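Local coordinates for protein L-talarate/galactarate dehydratase (Salmonella typhimurium, PDB 2PP3) that catalyses the magnesium-dependent dehydration of L-talarate and galactarate to 5-keto-4-deoxy-D-glucarate, and epimerises L-talarate to galactarate in competition with dehydration, at residues B[222-227]-B[247-252]; B[295-300]-B[324-329]. The protein carries 1 engineered substitution. All coordinates share one frame; numbering follows the deposited sequence.

Interaction 1: B[222-227]-B[247-252]; sequences PLMVDA and NLIWIE. With MG (magnesium ion), chain F; LGT (L-glucaric acid), chain G.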
loop_
_atom_site.group_PDB
_atom_site.type_symbol
_atom_site.label_atom_id
_atom_site.label_comp_id
_atom_site.label_asym_id
_atom_site.label_seq_id
_atom_site.Cartn_x
_atom_site.Cartn_y
_atom_site.Cartn_z
ATOM N N PRO B 222 -20.822 18.895 14.982
ATOM C CA PRO B 222 -20.425 17.495 15.167
ATOM C C PRO B 222 -20.110 17.178 16.630
ATOM O O PRO B 222 -19.252 17.814 17.251
ATOM C CB PRO B 222 -19.202 17.365 14.267
ATOM C CG PRO B 222 -19.523 18.314 13.146
ATOM C CD PRO B 222 -20.034 19.521 13.906
ATOM N N LEU B 223 -20.820 16.193 17.172
ATOM C CA LEU B 223 -20.640 15.779 18.556
ATOM C C LEU B 223 -20.541 14.264 18.651
ATOM O O LEU B 223 -21.290 13.542 17.993
ATOM C CB LEU B 223 -21.818 16.268 19.401
ATOM C CG LEU B 223 -21.841 15.883 20.881
ATOM C CD1 LEU B 223 -20.617 16.447 21.595
ATOM C CD2 LEU B 223 -23.117 16.416 21.501
ATOM N N MET B 224 -19.609 13.789 19.468
ATOM C CA MET B 224 -19.422 12.356 19.659
ATOM C C MET B 224 -19.116 12.035 21.122
ATOM O O MET B 224 -18.736 12.918 21.895
ATOM C CB MET B 224 -18.296 11.828 18.753
ATOM C CG MET B 224 -17.077 12.732 18.634
ATOM S SD MET B 224 -17.016 13.677 17.072
ATOM C CE MET B 224 -17.567 15.226 17.585
ATOM N N VAL B 225 -19.294 10.771 21.498
ATOM C CA VAL B 225 -19.031 10.342 22.868
ATOM C C VAL B 225 -18.101 9.140 22.888
ATOM O O VAL B 225 -17.995 8.398 21.911
ATOM C CB VAL B 225 -20.334 9.987 23.621
ATOM C CG1 VAL B 225 -21.254 11.197 23.661
ATOM C CG2 VAL B 225 -21.024 8.822 22.950
ATOM N N ASP B 226 -17.446 8.950 24.023
ATOM C CA ASP B 226 -16.487 7.875 24.201
ATOM C C ASP B 226 -16.662 7.259 25.594
ATOM O O ASP B 226 -16.409 7.920 26.601
ATOM C CB ASP B 226 -15.097 8.470 24.056
ATOM C CG ASP B 226 -14.003 7.446 24.141
ATOM O OD1 ASP B 226 -14.251 6.276 24.503
ATOM O OD2 ASP B 226 -12.869 7.843 23.851
ATOM N N ALA B 227 -17.087 5.998 25.639
ATOM C CA ALA B 227 -17.317 5.295 26.903
ATOM C C ALA B 227 -16.101 4.538 27.414
ATOM O O ALA B 227 -16.131 3.963 28.503
ATOM C CB ALA B 227 -18.491 4.339 26.753
ATOM N N ASN B 247 -28.077 12.673 17.776
ATOM C CA ASN B 247 -27.483 12.525 16.447
ATOM C C ASN B 247 -25.971 12.684 16.478
ATOM O O ASN B 247 -25.402 13.517 15.778
ATOM C CB ASN B 247 -28.088 13.527 15.463
ATOM C CG ASN B 247 -29.489 13.143 15.035
ATOM O OD1 ASN B 247 -30.413 13.121 15.849
ATOM N ND2 ASN B 247 -29.654 12.828 13.752
ATOM N N LEU B 248 -25.327 11.865 17.295
ATOM C CA LEU B 248 -23.882 11.893 17.435
ATOM C C LEU B 248 -23.212 11.374 16.174
ATOM O O LEU B 248 -23.806 10.621 15.404
ATOM C CB LEU B 248 -23.459 11.024 18.622
ATOM C CG LEU B 248 -24.108 11.351 19.968
ATOM C CD1 LEU B 248 -23.806 10.243 20.958
ATOM C CD2 LEU B 248 -23.600 12.693 20.476
ATOM N N ILE B 249 -21.967 11.785 15.968
ATOM C CA ILE B 249 -21.206 11.330 14.818
ATOM C C ILE B 249 -20.869 9.859 15.055
ATOM O O ILE B 249 -20.786 9.075 14.107
ATOM C CB ILE B 249 -19.906 12.131 14.662
ATOM C CG1 ILE B 249 -20.231 13.625 14.508
ATOM C CG2 ILE B 249 -19.126 11.610 13.470
ATOM C CD1 ILE B 249 -21.075 13.957 13.278
ATOM N N TRP B 250 -20.672 9.493 16.323
ATOM C CA TRP B 250 -20.377 8.110 16.685
ATOM C C TRP B 250 -20.351 7.869 18.192
ATOM O O TRP B 250 -20.295 8.812 18.981
ATOM C CB TRP B 250 -19.031 7.657 16.072
ATOM C CG TRP B 250 -17.771 8.230 16.712
ATOM C CD1 TRP B 250 -17.370 8.102 18.021
ATOM C CD2 TRP B 250 -16.724 8.950 16.047
ATOM N NE1 TRP B 250 -16.143 8.693 18.205
ATOM C CE2 TRP B 250 -15.722 9.221 17.012
ATOM C CE3 TRP B 250 -16.532 9.392 14.730
ATOM C CZ2 TRP B 250 -14.543 9.915 16.700
ATOM C CZ3 TRP B 250 -15.354 10.086 14.416
ATOM C CH2 TRP B 250 -14.377 10.338 15.401
ATOM N N ILE B 251 -20.421 6.596 18.575
ATOM C CA ILE B 251 -20.335 6.174 19.977
ATOM C C ILE B 251 -19.042 5.374 19.983
ATOM O O ILE B 251 -18.936 4.343 19.319
ATOM C CB ILE B 251 -21.470 5.212 20.399
ATOM C CG1 ILE B 251 -22.836 5.871 20.208
ATOM C CG2 ILE B 251 -21.274 4.806 21.860
ATOM C CD1 ILE B 251 -23.052 7.072 21.072
ATOM N N GLU B 252 -18.062 5.843 20.734
ATOM C CA GLU B 252 -16.769 5.192 20.767
ATOM C C GLU B 252 -16.588 4.197 21.908
ATOM O O GLU B 252 -17.030 4.432 23.030
ATOM C CB GLU B 252 -15.692 6.265 20.840
ATOM C CG GLU B 252 -14.288 5.752 20.695
ATOM C CD GLU B 252 -13.313 6.871 20.434
ATOM O OE1 GLU B 252 -13.727 7.896 19.845
ATOM O OE2 GLU B 252 -12.133 6.722 20.791
HETATM MG MG MG F . -11.191 6.963 22.891
HETATM O O1A LGT G . -8.633 10.380 23.118
HETATM C C1 LGT G . -9.232 9.302 23.247
HETATM O O1B LGT G . -9.831 8.724 22.314
HETATM C C2 LGT G . -9.249 8.628 24.668
HETATM O O2 LGT G . -9.699 7.263 24.596
HETATM C C3 LGT G . -7.879 8.647 25.361
HETATM O O3 LGT G . -7.045 7.645 24.774
HETATM C C4 LGT G . -7.946 8.370 26.887
HETATM O O4 LGT G . -8.439 7.031 27.111
HETATM C C5 LGT G . -6.596 8.511 27.626
HETATM O O5 LGT G . -6.088 9.836 27.401
HETATM C C6 LGT G . -6.747 8.287 29.145
HETATM O O6A LGT G . -6.496 7.124 29.566
HETATM O O6B LGT G . -7.122 9.254 29.856
HETATM O O HOH W 1 -23.094 15.660 15.767
HETATM O O HOH W 2 -11.876 5.082 23.770
#
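Asp226 and Glu252 end two neighbouring parallel strands and bind the same magnesium ion. Asp226 OD2 lies 2.1 Å from the metal and Glu252 OE2 2.3 Å. The two carboxylates stack with their planes 24° apart. L-glucarate chelates the ion through O1B and O2, a water adds a fifth ligand, and Glu278 completes the protein ligands. The metal-bound water also lies within hydrogen-bonding distance of Asp226 OD1, which accepts a bond from Asn228 N.

Val225 with Ile251 and Asp226 with Glu252 pair in parallel register. Before them the register slips, and Ile249 N donates to Leu223 O. Glu252 N donates to Val225 O at 2.8 Å, and Ala227 N to Glu252 O. The bond from Val225 N to Trp250 O is weak.

Trp250 makes the aromatic contacts. Met224 CB sits over its five-membered ring, 3.9 Å from the centroid. Met224 SD lies over the six-membered ring of Trp250, 4.5 Å from that centroid, in a Met-aromatic contact. The first torsion of Met224 (chi1 41°) sets CG between the backbone N and the carbonyl carbon, and bends further out carry the sulfur across the indole. Trp250 NE1 donates to the anti lone pair of Glu252 OE1 at 3.0 Å, although the acceptor lies 28° out of the ring plane.

Apolar side chains pack on the face that bears Val225 and Ile251, against helices 203-217 and 233-243. Val225 CG2 meets Leu248 CD1 and presses tightly on Ile251 CD1 at 3.3 Å. Leu223 CG packs on Leu248 CD2.

This is a beta-alpha-beta unit of the enolase-superfamily barrel. Glu252 OE1 takes a hydrogen bond from Trp250 and a salt bridge from Lys195, which probably fixes the carboxylate and leaves OE2 for the metal. Magnesium probably offsets the repulsion between the clustered acids.

Interaction 2: B[295-300]-B[324-329]; sequences SDFVQP and KLAPHF. With LGT (L-glucaric acid), chain G.
His328 NE2 and L-glucarate O3 share a hydrogen bond of 2.7 Å just beyond the C-terminal end of this strand pair. Either atom could be the donor. The ligand meets the imidazole at its edge, and O1B of L-glucarate lies in the ring plane, 3.2 Å from His328 CD2. His328 CG is anti to the backbone N (chi1 166°), which carries the ring away from 295-300 and toward the ligand.

The backbone of His328 is tied to the neighbouring segment: its N donates to Pro300 O at 3.1 Å. Behind it, Ala326 N donates to Val298 O, Val298 N to Lys324 O and Lys324 N to Asp296 O. These bonds join 297-298 and 324-325 as parallel strands of the barrel.

Side chains pack along the pair. Lys324 CB lies over one face of the Phe297 ring, 3.6 Å from its centroid and offset toward the rim. Phe297 CD2 also reaches Ala326 CB. On the face that bears Val298 and Leu325, Leu325 CD1 meets Pro300 CD at 3.6 Å, the two side chains crossing at about a right angle. Gln299 CG lies 3.2 Å from Ala326 O.

Further out, Asp301 OD2 is hydrogen-bonded to His328 ND1, and helix 308-320 packs on Pro300 and Pro327.

His328 is the proton donor/acceptor of the active site, and Asp301 is assigned to raise its basicity. Bonds on both ring nitrogens probably hold the imidazole's direction, and the strand pairing with Asp301 probably keeps NE2 toward the bound ligand.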
loop_
_atom_site.group_PDB
_atom_site.type_symbol
_atom_site.label_atom_id
_atom_site.label_comp_id
_atom_site.label_asym_id
_atom_site.label_seq_id
_atom_site.Cartn_x
_atom_site.Cartn_y
_atom_site.Cartn_z
ATOM N N SER B 295 -17.464 -2.398 13.881
ATOM C CA SER B 295 -17.729 -0.966 13.889
ATOM C C SER B 295 -17.814 -0.263 12.543
ATOM O O SER B 295 -17.280 -0.730 11.531
ATOM C CB SER B 295 -16.665 -0.259 14.731
ATOM O OG SER B 295 -15.377 -0.435 14.154
ATOM N N ASP B 296 -18.482 0.886 12.578
ATOM C CA ASP B 296 -18.693 1.753 11.426
ATOM C C ASP B 296 -17.441 2.605 11.206
ATOM O O ASP B 296 -17.086 2.941 10.070
ATOM C CB ASP B 296 -19.905 2.645 11.699
ATOM C CG ASP B 296 -21.145 1.837 12.050
ATOM O OD1 ASP B 296 -21.645 1.123 11.158
ATOM O OD2 ASP B 296 -21.614 1.906 13.211
ATOM N N PHE B 297 -16.789 2.962 12.310
ATOM C CA PHE B 297 -15.556 3.741 12.274
ATOM C C PHE B 297 -14.438 2.893 12.862
ATOM O O PHE B 297 -14.581 2.333 13.952
ATOM C CB PHE B 297 -15.658 5.018 13.114
ATOM C CG PHE B 297 -16.380 6.154 12.438
ATOM C CD1 PHE B 297 -17.769 6.233 12.463
ATOM C CD2 PHE B 297 -15.660 7.164 11.795
ATOM C CE1 PHE B 297 -18.434 7.304 11.860
ATOM C CE2 PHE B 297 -16.313 8.238 11.188
ATOM C CZ PHE B 297 -17.701 8.310 11.221
ATOM N N VAL B 298 -13.334 2.791 12.134
ATOM C CA VAL B 298 -12.176 2.042 12.594
ATOM C C VAL B 298 -11.188 3.072 13.138
ATOM O O VAL B 298 -10.864 4.062 12.464
ATOM C CB VAL B 298 -11.542 1.246 11.437
ATOM C CG1 VAL B 298 -10.281 0.547 11.902
ATOM C CG2 VAL B 298 -12.548 0.232 10.913
ATOM N N GLN B 299 -10.707 2.840 14.355
ATOM C CA GLN B 299 -9.798 3.779 14.985
ATOM C C GLN B 299 -8.422 3.217 15.312
ATOM O O GLN B 299 -8.096 2.994 16.479
ATOM C CB GLN B 299 -10.445 4.342 16.255
ATOM C CG GLN B 299 -11.809 4.977 16.001
ATOM C CD GLN B 299 -12.438 5.571 17.252
ATOM O OE1 GLN B 299 -12.747 4.858 18.209
ATOM N NE2 GLN B 299 -12.638 6.886 17.244
ATOM N N PRO B 300 -7.590 2.993 14.284
ATOM C CA PRO B 300 -6.258 2.460 14.549
ATOM C C PRO B 300 -5.350 3.567 15.090
ATOM O O PRO B 300 -5.657 4.754 14.980
ATOM C CB PRO B 300 -5.829 1.919 13.188
ATOM C CG PRO B 300 -6.461 2.873 12.234
ATOM C CD PRO B 300 -7.827 3.147 12.832
ATOM N N LYS B 324 -15.419 4.040 7.826
ATOM C CA LYS B 324 -14.791 5.359 7.905
ATOM C C LYS B 324 -13.547 5.233 8.786
ATOM O O LYS B 324 -13.407 4.262 9.543
ATOM C CB LYS B 324 -15.739 6.380 8.540
ATOM C CG LYS B 324 -16.975 6.737 7.729
ATOM C CD LYS B 324 -16.627 7.561 6.501
ATOM C CE LYS B 324 -17.889 8.001 5.764
ATOM N NZ LYS B 324 -18.780 8.810 6.647
ATOM N N LEU B 325 -12.653 6.217 8.706
ATOM C CA LEU B 325 -11.435 6.198 9.507
ATOM C C LEU B 325 -11.369 7.362 10.485
ATOM O O LEU B 325 -11.699 8.489 10.150
ATOM C CB LEU B 325 -10.195 6.236 8.604
ATOM C CG LEU B 325 -8.858 6.044 9.328
ATOM C CD1 LEU B 325 -8.717 4.572 9.688
ATOM C CD2 LEU B 325 -7.692 6.490 8.449
ATOM N N ALA B 326 -10.950 7.072 11.710
ATOM C CA ALA B 326 -10.804 8.091 12.742
ATOM C C ALA B 326 -9.637 7.660 13.626
ATOM O O ALA B 326 -9.828 7.057 14.688
ATOM C CB ALA B 326 -12.082 8.217 13.556
ATOM N N PRO B 327 -8.404 7.953 13.185
ATOM C CA PRO B 327 -7.200 7.590 13.935
ATOM C C PRO B 327 -7.242 8.132 15.362
ATOM O O PRO B 327 -7.840 9.176 15.634
ATOM C CB PRO B 327 -6.075 8.209 13.115
ATOM C CG PRO B 327 -6.641 8.243 11.716
ATOM C CD PRO B 327 -8.057 8.693 11.958
ATOM N N HIS B 328 -6.598 7.417 16.272
ATOM C CA HIS B 328 -6.579 7.822 17.666
ATOM C C HIS B 328 -5.279 8.501 18.078
ATOM O O HIS B 328 -4.193 8.006 17.774
ATOM C CB HIS B 328 -6.834 6.595 18.549
ATOM C CG HIS B 328 -6.510 6.808 19.993
ATOM N ND1 HIS B 328 -5.260 6.560 20.519
ATOM C CD2 HIS B 328 -7.268 7.257 21.021
ATOM C CE1 HIS B 328 -5.262 6.844 21.809
ATOM N NE2 HIS B 328 -6.469 7.270 22.139
ATOM N N PHE B 329 -5.402 9.642 18.757
ATOM C CA PHE B 329 -4.240 10.378 19.263
ATOM C C PHE B 329 -3.248 10.752 18.147
ATOM O O PHE B 329 -3.625 10.866 16.977
ATOM C CB PHE B 329 -3.547 9.509 20.332
ATOM C CG PHE B 329 -2.672 10.273 21.291
ATOM C CD1 PHE B 329 -3.189 11.309 22.059
ATOM C CD2 PHE B 329 -1.333 9.925 21.454
ATOM C CE1 PHE B 329 -2.385 11.992 22.980
ATOM C CE2 PHE B 329 -0.522 10.598 22.369
ATOM C CZ PHE B 329 -1.051 11.634 23.135
HETATM O O1A LGT G . -8.633 10.380 23.118
HETATM C C1 LGT G . -9.232 9.302 23.247
HETATM O O1B LGT G . -9.831 8.724 22.314
HETATM C C2 LGT G . -9.249 8.628 24.668
HETATM O O2 LGT G . -9.699 7.263 24.596
HETATM C C3 LGT G . -7.879 8.647 25.361
HETATM O O3 LGT G . -7.045 7.645 24.774
HETATM C C4 LGT G . -7.946 8.370 26.887
HETATM O O4 LGT G . -8.439 7.031 27.111
HETATM C C5 LGT G . -6.596 8.511 27.626
HETATM O O5 LGT G . -6.088 9.836 27.401
HETATM C C6 LGT G . -6.747 8.287 29.145
HETATM O O6A LGT G . -6.496 7.124 29.566
HETATM O O6B LGT G . -7.122 9.254 29.856
#

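Interactions 1 and 2 belong to one parallel sheet of the barrel, with strand 274-276 between them and centres about 12 Å apart. They also touch directly. Glu252 OE1 and Gln299 NE2 are 3.0 Å apart, a probable hydrogen bond that links the magnesium site to the segment beside His328. Trp250 CH2 packs on Ala326 CB at 3.6 Å, carrying the indole of interaction 1 across to interaction 2. Both contacts meet L-glucarate: 222-227 and 247-252 hold it through magnesium, while 324-329 brings His328 to its O3. Lys195 and Glu278 add further bonds to the ligand. The metal site and the acid/base histidine thus meet at the same end of the bound L-glucarate.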